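Local structure of enoyl-CoA hydratase/isomerase (Shewanella pealeana, 4KPK) at residues L130-A144 with L152-S166. The protein probably acts as an isomerase or hydratase on enoyl-CoA-type substrates, as a trimeric member of the crotonase-like family. Residues are numbered along the deposited sequence; the frame is centred on the assembly and turned at random.
Sequences LDKFPKPTITLVQGA and LICCSDIAIANERAS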
ATOM      1  N   LEU A 130     -21.294   0.355  -5.321  1.00 20.36           N
ATOM      2  CA  LEU A 130     -20.547   1.578  -5.664  1.00 20.47           C
ATOM      3  C   LEU A 130     -19.138   1.286  -6.095  1.00 20.65           C
ATOM      4  O   LEU A 130     -18.679   1.730  -7.136  1.00 20.24           O
ATOM      5  CB  LEU A 130     -20.506   2.526  -4.462  1.00 21.95           C
ATOM      6  CG  LEU A 130     -19.740   3.846  -4.701  1.00 23.84           C
ATOM      7  CD1 LEU A 130     -20.278   4.622  -5.892  1.00 23.60           C
ATOM      8  CD2 LEU A 130     -19.744   4.687  -3.437  1.00 22.37           C
ATOM      9  N   ASP A 131     -18.445   0.506  -5.297  1.00 23.93           N
ATOM     10  CA  ASP A 131     -17.074   0.183  -5.593  1.00 26.14           C
ATOM     11  C   ASP A 131     -16.910  -0.477  -7.004  1.00 28.26           C
ATOM     12  O   ASP A 131     -15.905  -0.217  -7.724  1.00 24.50           O
ATOM     13  CB  ASP A 131     -16.541  -0.707  -4.489  1.00 25.92           C
ATOM     14  CG  ASP A 131     -15.095  -0.974  -4.630  1.00 29.54           C
ATOM     15  OD1 ASP A 131     -14.424   0.017  -4.926  1.00 30.96           O
ATOM     16  OD2 ASP A 131     -14.630  -2.152  -4.484  1.00 32.75           O
ATOM     17  N   LYS A 132     -17.921  -1.260  -7.400  1.00 24.81           N
ATOM     18  CA  LYS A 132     -17.905  -2.041  -8.660  1.00 26.65           C
ATOM     19  C   LYS A 132     -18.620  -1.279  -9.772  1.00 26.41           C
ATOM     20  O   LYS A 132     -18.604  -1.701 -10.897  1.00 25.87           O
ATOM     21  CB  LYS A 132     -18.600  -3.424  -8.446  1.00 29.08           C
ATOM     22  CG  LYS A 132     -17.720  -4.625  -8.151  1.00 31.35           C
ATOM     23  CD  LYS A 132     -16.626  -4.289  -7.208  1.00 34.57           C
ATOM     24  CE  LYS A 132     -15.962  -5.508  -6.582  1.00 37.47           C
ATOM     25  NZ  LYS A 132     -15.521  -5.102  -5.182  1.00 38.08           N
ATOM     26  N   PHE A 133     -19.180  -0.100  -9.495  1.00 26.78           N
ATOM     27  CA  PHE A 133     -19.930   0.645 -10.516  1.00 26.80           C
ATOM     28  C   PHE A 133     -19.083   0.753 -11.776  1.00 28.75           C
ATOM     29  O   PHE A 133     -17.929   1.138 -11.666  1.00 28.17           O
ATOM     30  CB  PHE A 133     -20.262   2.046  -9.992  1.00 28.05           C
ATOM     31  CG  PHE A 133     -21.406   2.713 -10.693  1.00 24.11           C
ATOM     32  CD1 PHE A 133     -22.717   2.373 -10.380  1.00 22.73           C
ATOM     33  CD2 PHE A 133     -21.178   3.726 -11.617  1.00 25.97           C
ATOM     34  CE1 PHE A 133     -23.774   2.998 -10.986  1.00 21.84           C
ATOM     35  CE2 PHE A 133     -22.237   4.367 -12.263  1.00 25.61           C
ATOM     36  CZ  PHE A 133     -23.543   3.991 -11.966  1.00 23.36           C
ATOM     37  N   PRO A 134     -19.615   0.336 -12.964  1.00 28.56           N
ATOM     38  CA  PRO A 134     -18.766   0.131 -14.152  1.00 27.25           C
ATOM     39  C   PRO A 134     -18.491   1.409 -14.933  1.00 29.57           C
ATOM     40  O   PRO A 134     -18.278   1.373 -16.154  1.00 29.08           O
ATOM     41  CB  PRO A 134     -19.591  -0.874 -15.021  1.00 27.34           C
ATOM     42  CG  PRO A 134     -20.996  -0.629 -14.592  1.00 27.24           C
ATOM     43  CD  PRO A 134     -20.913  -0.356 -13.107  1.00 27.76           C
ATOM     44  N   LYS A 135     -18.442   2.524 -14.210  1.00 27.46           N
ATOM     45  CA  LYS A 135     -18.321   3.832 -14.759  1.00 26.58           C
ATOM     46  C   LYS A 135     -17.577   4.686 -13.714  1.00 24.86           C
ATOM     47  O   LYS A 135     -17.678   4.435 -12.503  1.00 22.96           O
ATOM     48  CB  LYS A 135     -19.724   4.407 -14.983  1.00 31.15           C
ATOM     49  CG  LYS A 135     -20.550   3.705 -16.045  1.00 32.13           C
ATOM     50  CD  LYS A 135     -22.031   4.046 -15.984  1.00 34.53           C
ATOM     51  CE  LYS A 135     -22.754   3.429 -17.177  1.00 35.84           C
ATOM     52  NZ  LYS A 135     -24.230   3.549 -17.039  1.00 38.40           N
ATOM     53  N   PRO A 136     -16.783   5.662 -14.181  1.00 24.83           N
ATOM     54  CA  PRO A 136     -16.029   6.470 -13.233  1.00 24.27           C
ATOM     55  C   PRO A 136     -16.948   7.192 -12.307  1.00 19.94           C
ATOM     56  O   PRO A 136     -17.970   7.697 -12.744  1.00 19.97           O
ATOM     57  CB  PRO A 136     -15.281   7.485 -14.123  1.00 25.86           C
ATOM     58  CG  PRO A 136     -16.009   7.503 -15.410  1.00 26.97           C
ATOM     59  CD  PRO A 136     -16.650   6.159 -15.560  1.00 24.61           C
ATOM     60  N   THR A 137     -16.602   7.161 -11.022  1.00 24.00           N
ATOM     61  CA  THR A 137     -17.307   7.857  -9.954  1.00 24.58           C
ATOM     62  C   THR A 137     -16.379   8.937  -9.348  1.00 23.99           C
ATOM     63  O   THR A 137     -15.231   8.690  -9.133  1.00 27.05           O
ATOM     64  CB  THR A 137     -17.734   6.880  -8.874  1.00 23.09           C
ATOM     65  OG1 THR A 137     -16.577   6.158  -8.389  1.00 22.09           O
ATOM     66  CG2 THR A 137     -18.717   5.864  -9.449  1.00 24.43           C
ATOM     67  N   ILE A 138     -16.929  10.107  -9.066  1.00 23.26           N
ATOM     68  CA  ILE A 138     -16.233  11.266  -8.446  1.00 23.15           C
ATOM     69  C   ILE A 138     -17.088  11.617  -7.249  1.00 22.66           C
ATOM     70  O   ILE A 138     -18.272  11.865  -7.419  1.00 25.22           O
ATOM     71  CB  ILE A 138     -16.202  12.499  -9.402  1.00 24.86           C
ATOM     72  CG1 ILE A 138     -15.526  12.077 -10.703  1.00 27.06           C
ATOM     73  CG2 ILE A 138     -15.399  13.697  -8.793  1.00 24.92           C
ATOM     74  CD1 ILE A 138     -15.586  13.044 -11.805  1.00 29.72           C
ATOM     75  N   THR A 139     -16.502  11.613  -6.053  1.00 22.87           N
ATOM     76  CA  THR A 139     -17.146  12.146  -4.849  1.00 25.31           C
ATOM     77  C   THR A 139     -16.549  13.530  -4.383  1.00 23.70           C
ATOM     78  O   THR A 139     -15.344  13.692  -4.253  1.00 22.18           O
ATOM     79  CB  THR A 139     -17.116  11.079  -3.737  1.00 25.52           C
ATOM     80  OG1 THR A 139     -17.827   9.926  -4.225  1.00 31.13           O
ATOM     81  CG2 THR A 139     -17.784  11.531  -2.427  1.00 23.75           C
ATOM     82  N   LEU A 140     -17.440  14.500  -4.139  1.00 25.36           N
ATOM     83  CA  LEU A 140     -17.120  15.865  -3.693  1.00 24.46           C
ATOM     84  C   LEU A 140     -17.557  16.089  -2.234  1.00 23.88           C
ATOM     85  O   LEU A 140     -18.727  16.088  -1.924  1.00 26.58           O
ATOM     86  CB  LEU A 140     -17.843  16.872  -4.567  1.00 26.26           C
ATOM     87  CG  LEU A 140     -17.755  16.780  -6.094  1.00 27.31           C
ATOM     88  CD1 LEU A 140     -18.501  17.953  -6.750  1.00 28.82           C
ATOM     89  CD2 LEU A 140     -16.288  16.755  -6.483  1.00 27.86           C
ATOM     90  N   VAL A 141     -16.614  16.247  -1.331  1.00 19.84           N
ATOM     91  CA  VAL A 141     -16.895  16.167   0.093  1.00 21.14           C
ATOM     92  C   VAL A 141     -16.644  17.529   0.781  1.00 22.33           C
ATOM     93  O   VAL A 141     -15.530  17.984   0.757  1.00 21.71           O
ATOM     94  CB  VAL A 141     -15.993  15.132   0.792  1.00 21.24           C
ATOM     95  CG1 VAL A 141     -16.300  15.065   2.278  1.00 21.37           C
ATOM     96  CG2 VAL A 141     -16.114  13.741   0.152  1.00 25.68           C
ATOM     97  N   GLN A 142     -17.700  18.173   1.276  1.00 23.78           N
ATOM     98  CA  GLN A 142     -17.629  19.426   2.064  1.00 25.55           C
ATOM     99  C   GLN A 142     -17.840  19.072   3.540  1.00 28.99           C
ATOM    100  O   GLN A 142     -18.585  18.101   3.870  1.00 29.24           O
ATOM    101  CB  GLN A 142     -18.675  20.467   1.558  1.00 25.38           C
ATOM    102  CG  GLN A 142     -20.113  20.367   2.078  1.00 23.73           C
ATOM    103  CD  GLN A 142     -20.936  19.158   1.530  1.00 26.53           C
ATOM    104  OE1 GLN A 142     -20.407  18.228   0.929  1.00 27.90           O
ATOM    105  NE2 GLN A 142     -22.231  19.173   1.789  1.00 27.40           N
ATOM    106  N   GLY A 143     -17.148  19.802   4.432  1.00 28.37           N
ATOM    107  CA  GLY A 143     -17.152  19.513   5.875  1.00 25.28           C
ATOM    108  C   GLY A 143     -17.140  18.051   6.376  1.00 24.92           C
ATOM    109  O   GLY A 143     -16.377  17.202   5.918  1.00 25.72           O
ATOM    110  N   ALA A 144     -17.977  17.759   7.359  1.00 24.38           N
ATOM    111  CA  ALA A 144     -17.941  16.455   8.039  1.00 24.78           C
ATOM    112  C   ALA A 144     -18.350  15.365   7.084  1.00 22.85           C
ATOM    113  O   ALA A 144     -19.275  15.529   6.312  1.00 22.36           O
ATOM    114  CB  ALA A 144     -18.848  16.449   9.257  1.00 25.27           C
ATOM    115  N   LEU A 152     -18.247   5.273   1.317  1.00 22.62           N
ATOM    116  CA  LEU A 152     -18.511   5.801   0.005  1.00 25.07           C
ATOM    117  C   LEU A 152     -17.335   6.498  -0.610  1.00 25.04           C
ATOM    118  O   LEU A 152     -17.072   6.329  -1.791  1.00 26.64           O
ATOM    119  CB  LEU A 152     -19.673   6.805   0.037  1.00 28.64           C
ATOM    120  CG  LEU A 152     -21.013   6.230   0.575  1.00 31.39           C
ATOM    121  CD1 LEU A 152     -21.996   7.367   0.579  1.00 31.66           C
ATOM    122  CD2 LEU A 152     -21.560   5.031  -0.195  1.00 29.57           C
ATOM    123  N   ILE A 153     -16.664   7.353   0.144  1.00 23.28           N
ATOM    124  CA  ILE A 153     -15.523   8.082  -0.415  1.00 23.73           C
ATOM    125  C   ILE A 153     -14.437   7.109  -0.828  1.00 20.53           C
ATOM    126  O   ILE A 153     -13.931   7.146  -1.926  1.00 19.16           O
ATOM    127  CB  ILE A 153     -14.946   9.060   0.624  1.00 24.04           C
ATOM    128  CG1 ILE A 153     -15.946  10.166   0.827  1.00 27.14           C
ATOM    129  CG2 ILE A 153     -13.568   9.524   0.172  1.00 25.37           C
ATOM    130  CD1 ILE A 153     -15.797  10.859   2.155  1.00 31.91           C
ATOM    131  N   CYS A 154     -14.125   6.182   0.048  1.00 21.84           N
ATOM    132  CA  CYS A 154     -13.215   5.097  -0.300  1.00 22.84           C
ATOM    133  C   CYS A 154     -13.647   4.150  -1.395  1.00 22.12           C
ATOM    134  O   CYS A 154     -12.792   3.456  -1.930  1.00 20.05           O
ATOM    135  CB  CYS A 154     -12.790   4.336   0.941  1.00 25.53           C
ATOM    136  SG  CYS A 154     -11.844   5.528   1.913  1.00 27.43           S
ATOM    137  N   CYS A 155     -14.924   4.168  -1.768  1.00 23.50           N
ATOM    138  CA  CYS A 155     -15.441   3.357  -2.863  1.00 27.88           C
ATOM    139  C   CYS A 155     -15.399   4.100  -4.197  1.00 29.44           C
ATOM    140  O   CYS A 155     -15.543   3.489  -5.252  1.00 32.34           O
ATOM    141  CB  CYS A 155     -16.856   2.872  -2.538  1.00 28.75           C
ATOM    142  SG  CYS A 155     -16.835   1.536  -1.349  1.00 26.85           S
ATOM    143  N   SER A 156     -15.178   5.407  -4.142  1.00 29.82           N
ATOM    144  CA  SER A 156     -15.204   6.251  -5.338  1.00 29.12           C
ATOM    145  C   SER A 156     -13.871   6.209  -5.997  1.00 25.67           C
ATOM    146  O   SER A 156     -12.895   5.938  -5.361  1.00 25.59           O
ATOM    147  CB  SER A 156     -15.559   7.682  -4.989  1.00 29.31           C
ATOM    148  OG  SER A 156     -16.861   7.709  -4.401  1.00 33.98           O
ATOM    149  N   ASP A 157     -13.829   6.454  -7.302  1.00 22.47           N
ATOM    150  CA  ASP A 157     -12.557   6.406  -8.018  1.00 21.95           C
ATOM    151  C   ASP A 157     -11.743   7.737  -7.762  1.00 21.18           C
ATOM    152  O   ASP A 157     -10.497   7.705  -7.720  1.00 19.98           O
ATOM    153  CB  ASP A 157     -12.805   6.171  -9.499  1.00 20.37           C
ATOM    154  CG  ASP A 157     -13.482   4.799  -9.787  1.00 27.11           C
ATOM    155  OD1 ASP A 157     -13.029   3.761  -9.253  1.00 23.11           O
ATOM    156  OD2 ASP A 157     -14.482   4.761 -10.561  1.00 26.62           O
ATOM    157  N   ILE A 158     -12.465   8.848  -7.628  1.00 20.28           N
ATOM    158  CA  ILE A 158     -11.892  10.195  -7.396  1.00 24.22           C
ATOM    159  C   ILE A 158     -12.704  10.856  -6.307  1.00 24.96           C
ATOM    160  O   ILE A 158     -13.920  10.806  -6.344  1.00 25.42           O
ATOM    161  CB  ILE A 158     -11.864  11.101  -8.631  1.00 25.32           C
ATOM    162  CG1 ILE A 158     -10.809  10.609  -9.650  1.00 25.97           C
ATOM    163  CG2 ILE A 158     -11.424  12.512  -8.274  1.00 27.10           C
ATOM    164  CD1 ILE A 158     -11.398  10.259 -10.967  1.00 30.27           C
ATOM    165  N   ALA A 159     -11.993  11.429  -5.324  1.00 25.32           N
ATOM    166  CA  ALA A 159     -12.566  12.185  -4.224  1.00 23.78           C
ATOM    167  C   ALA A 159     -11.813  13.534  -4.008  1.00 22.72           C
ATOM    168  O   ALA A 159     -10.535  13.623  -3.958  1.00 21.94           O
ATOM    169  CB  ALA A 159     -12.525  11.358  -2.956  1.00 24.74           C
ATOM    170  N   ILE A 160     -12.620  14.580  -3.887  1.00 23.40           N
ATOM    171  CA  ILE A 160     -12.132  15.958  -3.666  1.00 25.29           C
ATOM    172  C   ILE A 160     -12.878  16.478  -2.470  1.00 22.16           C
ATOM    173  O   ILE A 160     -14.087  16.241  -2.354  1.00 25.37           O
ATOM    174  CB  ILE A 160     -12.463  16.821  -4.886  1.00 25.79           C
ATOM    175  CG1 ILE A 160     -12.004  16.077  -6.116  1.00 27.19           C
ATOM    176  CG2 ILE A 160     -11.773  18.188  -4.805  1.00 26.74           C
ATOM    177  CD1 ILE A 160     -12.532  16.630  -7.398  1.00 31.06           C
ATOM    178  N   ALA A 161     -12.166  17.043  -1.529  1.00 21.96           N
ATOM    179  CA  ALA A 161     -12.795  17.615  -0.337  1.00 23.12           C
ATOM    180  C   ALA A 161     -12.422  19.129  -0.193  1.00 23.43           C
ATOM    181  O   ALA A 161     -11.455  19.540  -0.807  1.00 22.69           O
ATOM    182  CB  ALA A 161     -12.384  16.864   0.897  1.00 21.95           C
ATOM    183  N   ASN A 162     -13.216  19.906   0.573  1.00 23.40           N
ATOM    184  CA  ASN A 162     -12.856  21.311   0.914  1.00 28.35           C
ATOM    185  C   ASN A 162     -11.929  21.314   2.108  1.00 30.98           C
ATOM    186  O   ASN A 162     -11.621  20.249   2.646  1.00 26.41           O
ATOM    187  CB  ASN A 162     -14.078  22.221   1.127  1.00 28.31           C
ATOM    188  CG  ASN A 162     -14.885  21.898   2.374  1.00 28.14           C
ATOM    189  OD1 ASN A 162     -14.556  21.036   3.192  1.00 27.32           O
ATOM    190  ND2 ASN A 162     -15.983  22.609   2.511  1.00 28.01           N
ATOM    191  N   GLU A 163     -11.451  22.498   2.494  1.00 33.75           N
ATOM    192  CA  GLU A 163     -10.395  22.617   3.503  1.00 35.39           C
ATOM    193  C   GLU A 163     -10.868  22.292   4.914  1.00 32.25           C
ATOM    194  O   GLU A 163     -10.078  21.825   5.747  1.00 27.74           O
ATOM    195  CB  GLU A 163      -9.764  24.026   3.441  1.00 41.80           C
ATOM    196  CG  GLU A 163      -8.556  24.106   2.508  1.00 43.86           C
ATOM    197  CD  GLU A 163      -8.259  25.523   2.059  1.00 50.00           C
ATOM    198  OE1 GLU A 163      -8.026  26.391   2.926  1.00 55.54           O
ATOM    199  OE2 GLU A 163      -8.224  25.773   0.829  1.00 57.24           O
ATOM    200  N   ARG A 164     -12.149  22.528   5.174  1.00 31.15           N
ATOM    201  CA  ARG A 164     -12.783  22.192   6.470  1.00 34.11           C
ATOM    202  C   ARG A 164     -13.169  20.708   6.609  1.00 32.04           C
ATOM    203  O   ARG A 164     -13.675  20.328   7.685  1.00 25.68           O
ATOM    204  CB  ARG A 164     -14.076  22.983   6.678  1.00 41.81           C
ATOM    205  CG  ARG A 164     -13.892  24.371   7.237  1.00 50.98           C
ATOM    206  CD  ARG A 164     -15.252  25.054   7.350  1.00 57.29           C
ATOM    207  NE  ARG A 164     -15.155  26.399   7.937  1.00 62.15           N
ATOM    208  CZ  ARG A 164     -14.945  26.653   9.231  1.00 68.77           C
ATOM    209  NH1 ARG A 164     -14.784  25.660  10.106  1.00 73.16           N
ATOM    210  NH2 ARG A 164     -14.896  27.912   9.665  1.00 68.29           N
ATOM    211  N   ALA A 165     -12.976  19.890   5.549  1.00 27.80           N
ATOM    212  CA  ALA A 165     -13.413  18.456   5.628  1.00 27.18           C
ATOM    213  C   ALA A 165     -12.877  17.705   6.824  1.00 26.96           C
ATOM    214  O   ALA A 165     -11.741  17.855   7.231  1.00 27.79           O
ATOM    215  CB  ALA A 165     -13.079  17.704   4.376  1.00 28.70           C
ATOM    216  N   SER A 166     -13.723  16.880   7.393  1.00 30.24           N
ATOM    217  CA  SER A 166     -13.454  16.292   8.670  1.00 31.93           C
ATOM    218  C   SER A 166     -13.702  14.797   8.570  1.00 28.74           C
ATOM    219  O   SER A 166     -14.695  14.390   7.944  1.00 27.92           O
ATOM    220  CB  SER A 166     -14.456  16.882   9.665  1.00 37.16           C
ATOM    221  OG  SER A 166     -13.807  17.292  10.800  1.00 41.67           O
TER
HETATM  222  O   HOH W   1     -16.544   3.527  -7.752  1.00 24.82           O
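Strands 137-141 and 158-161 run parallel, their axes 4.6 Å apart at 14°, with Ile138 beside Ile158 and Val141 beside Ala161. Backbone bonds alternate between them, from Ile158 N to Thr137 O through to Asn162 N to Val141 O. On one face Ile138 and Ile158 lie side by side. Leu140 and Ile160 do the same, with Leu140 CD2 3.9 Å from Ile160 CD1, and Phe229 of helix 222-235 touches Ile160 there. On the other face Val141 CG2 meets Ile153 CD1 tip to tip at 3.5 Å, while Thr139 crosses Ile153 at about a right angle. Thr139 OG1 and Ser156 OG lie 2.4 Å apart, too short to be trusted in detail.

Strand 137-141, helix 148-155 and strand 158-161 form a beta-alpha-beta crossover in the core of the crotonase-like fold. At the start of strand 137-141, Thr137 OG1 lies between its own backbone N and carbonyl carbon (chi1 56°). There it accepts a bond from Asp157 N at 3.0 Å and gives one to a water, which in turn donates to Leu130 O and Cys155 O. Just ahead of strand 158-161, Asp157 OD2 takes Thr137 N on its anti side, 3.2 Å away, and pairs with Lys245. Asp157 OD1 and Asp131 OD1 both bridge to Arg195 of the second subunit, tying this end to that neighbouring subunit. At the helix ends, Leu130 CD2 packs against Cys155 CB.

Past the strands, Asn162 begins a type I turn. Its OD1 receives Gly143 N at 3.1 Å, with the donor tilted 30° from the carbonyl plane. With an alanine here, Gly143 N would lose this acceptor, and the 142-144 backbone is likely to be less well fixed. Further on, Ser166 N donates to Gly143 O.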